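Local coordinates for protein putative ring-cleaving dioxygenase mhqO (Bacillus subtilis subsp. subtilis, PDB 3OAJ) that is a putative iron-dependent extradiol ring-cleaving dioxygenase that may contribute to the breakdown of aromatic compounds, at residues G17-N22 / G303-E308. Numbering follows the deposited sequence.
Sequences GHPQEN and GLLPFE
The carboxamide of Gln20 grips the backbone of Glu308 through both of its polar atoms. OE1 of Gln20 accepts from N of Glu308 at 2.8 Å, the donor tilted from the carbonyl plane. NE2 of Gln20 gives a nearly straight bond, also 2.8 Å, to O of Glu308, lying in the carbonyl plane of Glu308 and in the amide plane of Gln20. The paired bonds fix the rotation of the amide; CG lies anti to the backbone N and the chain bends at chi2 (66°), which brings the carboxamide alongside the backbone of Glu308. NE2 also makes a weak hydrogen bond to OD1 of Asp24. Apolar contacts continue the seam. CB of Pro19 sits over one face of the Phe307 ring, 4.0 Å from CD2 of Phe307, and the ring meets Tyr47 edge-to-face. CD1 of Leu305 lies over a face of the His18 imidazole, a CH-pi contact 4.2 Å from the ring centroid. That imidazole is held by an N-cap bond: ND1 of His18 accepts from N of Gln20 at 2.9 Å, in the ring plane. This surface contact, away from the metal site, lays the extended C-terminal tail after helix 297-303 against the first turn of helix 19-29, which follows the first strand of a beta-alpha-beta-beta-beta module of the vicinal oxygen chelate fold.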
loop_
_atom_site.group_PDB
_atom_site.type_symbol
_atom_site.label_atom_id
_atom_site.label_comp_id
_atom_site.label_asym_id
_atom_site.label_seq_id
_atom_site.Cartn_x
_atom_site.Cartn_y
_atom_site.Cartn_z
ATOM N N GLY A 17 -8.583 -8.450 -8.576
ATOM C CA GLY A 17 -9.309 -9.623 -9.075
ATOM C C GLY A 17 -9.065 -10.876 -8.252
ATOM O O GLY A 17 -8.872 -10.804 -7.044
ATOM N N HIS A 18 -9.080 -12.028 -8.916
ATOM C CA HIS A 18 -8.963 -13.326 -8.251
ATOM C C HIS A 18 -7.812 -13.390 -7.239
ATOM O O HIS A 18 -6.681 -13.029 -7.583
ATOM C CB HIS A 18 -8.745 -14.406 -9.317
ATOM C CG HIS A 18 -9.030 -15.801 -8.851
ATOM N ND1 HIS A 18 -8.266 -16.444 -7.897
ATOM C CD2 HIS A 18 -9.975 -16.691 -9.236
ATOM C CE1 HIS A 18 -8.741 -17.661 -7.700
ATOM N NE2 HIS A 18 -9.774 -17.838 -8.505
ATOM N N PRO A 19 -8.081 -13.909 -6.015
ATOM C CA PRO A 19 -7.007 -14.021 -5.017
ATOM C C PRO A 19 -5.800 -14.860 -5.426
ATOM O O PRO A 19 -4.693 -14.551 -4.992
ATOM C CB PRO A 19 -7.709 -14.609 -3.782
ATOM C CG PRO A 19 -8.940 -15.267 -4.315
ATOM C CD PRO A 19 -9.361 -14.451 -5.505
ATOM N N GLN A 20 -5.982 -15.908 -6.235
ATOM C CA GLN A 20 -4.832 -16.694 -6.667
ATOM C C GLN A 20 -3.932 -15.903 -7.621
ATOM O O GLN A 20 -2.706 -15.972 -7.522
ATOM C CB GLN A 20 -5.242 -18.036 -7.294
ATOM C CG GLN A 20 -4.049 -18.942 -7.612
ATOM C CD GLN A 20 -3.324 -19.415 -6.357
ATOM O OE1 GLN A 20 -3.804 -20.303 -5.662
ATOM N NE2 GLN A 20 -2.182 -18.811 -6.056
ATOM N N GLU A 21 -4.551 -15.161 -8.537
ATOM C CA GLU A 21 -3.811 -14.301 -9.463
ATOM C C GLU A 21 -3.062 -13.193 -8.717
ATOM O O GLU A 21 -1.876 -12.935 -8.970
ATOM C CB GLU A 21 -4.772 -13.697 -10.490
ATOM C CG GLU A 21 -5.388 -14.719 -11.418
ATOM C CD GLU A 21 -6.448 -14.123 -12.335
ATOM O OE1 GLU A 21 -6.587 -12.874 -12.383
ATOM O OE2 GLU A 21 -7.131 -14.923 -13.021
ATOM N N ASN A 22 -3.755 -12.563 -7.774
ATOM C CA ASN A 22 -3.159 -11.547 -6.909
ATOM C C ASN A 22 -1.949 -12.119 -6.171
ATOM O O ASN A 22 -0.856 -11.552 -6.210
ATOM C CB ASN A 22 -4.240 -11.065 -5.933
ATOM C CG ASN A 22 -3.732 -10.059 -4.913
ATOM O OD1 ASN A 22 -3.830 -10.294 -3.712
ATOM N ND2 ASN A 22 -3.235 -8.929 -5.379
ATOM N N GLY A 303 -17.778 -19.796 1.466
ATOM C CA GLY A 303 -17.887 -18.826 0.390
ATOM C C GLY A 303 -16.575 -18.332 -0.194
ATOM O O GLY A 303 -16.583 -17.705 -1.250
ATOM N N LEU A 304 -15.454 -18.591 0.480
ATOM C CA LEU A 304 -14.163 -18.042 0.031
ATOM C C LEU A 304 -13.472 -18.969 -0.961
ATOM O O LEU A 304 -13.491 -20.190 -0.799
ATOM C CB LEU A 304 -13.234 -17.728 1.219
ATOM C CG LEU A 304 -13.641 -16.596 2.171
ATOM C CD1 LEU A 304 -12.761 -16.619 3.405
ATOM C CD2 LEU A 304 -13.572 -15.234 1.503
ATOM N N LEU A 305 -12.869 -18.381 -1.990
ATOM C CA LEU A 305 -12.164 -19.163 -3.010
ATOM C C LEU A 305 -10.852 -19.689 -2.447
ATOM O O LEU A 305 -10.112 -18.942 -1.832
ATOM C CB LEU A 305 -11.879 -18.303 -4.254
ATOM C CG LEU A 305 -13.069 -17.952 -5.153
ATOM C CD1 LEU A 305 -12.694 -16.871 -6.156
ATOM C CD2 LEU A 305 -13.614 -19.193 -5.880
ATOM N N PRO A 306 -10.547 -20.980 -2.664
ATOM C CA PRO A 306 -9.264 -21.456 -2.185
ATOM C C PRO A 306 -8.122 -20.878 -3.016
ATOM O O PRO A 306 -8.279 -20.594 -4.216
ATOM C CB PRO A 306 -9.362 -22.977 -2.367
ATOM C CG PRO A 306 -10.317 -23.148 -3.490
ATOM C CD PRO A 306 -11.326 -22.053 -3.311
ATOM N N PHE A 307 -6.975 -20.706 -2.376
ATOM C CA PHE A 307 -5.776 -20.268 -3.064
ATOM C C PHE A 307 -4.566 -20.665 -2.239
ATOM O O PHE A 307 -4.681 -20.907 -1.038
ATOM C CB PHE A 307 -5.806 -18.743 -3.354
ATOM C CG PHE A 307 -5.554 -17.878 -2.146
ATOM C CD1 PHE A 307 -4.274 -17.420 -1.864
ATOM C CD2 PHE A 307 -6.599 -17.505 -1.307
ATOM C CE1 PHE A 307 -4.029 -16.615 -0.749
ATOM C CE2 PHE A 307 -6.362 -16.704 -0.191
ATOM C CZ PHE A 307 -5.079 -16.274 0.094
ATOM N N GLU A 308 -3.410 -20.753 -2.885
ATOM C CA GLU A 308 -2.187 -21.052 -2.158
ATOM C C GLU A 308 -1.052 -20.111 -2.522
ATOM O O GLU A 308 -0.949 -19.642 -3.662
ATOM C CB GLU A 308 -1.789 -22.531 -2.295
ATOM C CG GLU A 308 -1.103 -22.925 -3.599
ATOM C CD GLU A 308 -0.451 -24.312 -3.540
ATOM O OE1 GLU A 308 0.243 -24.685 -4.511
ATOM O OE2 GLU A 308 -0.620 -25.025 -2.525
#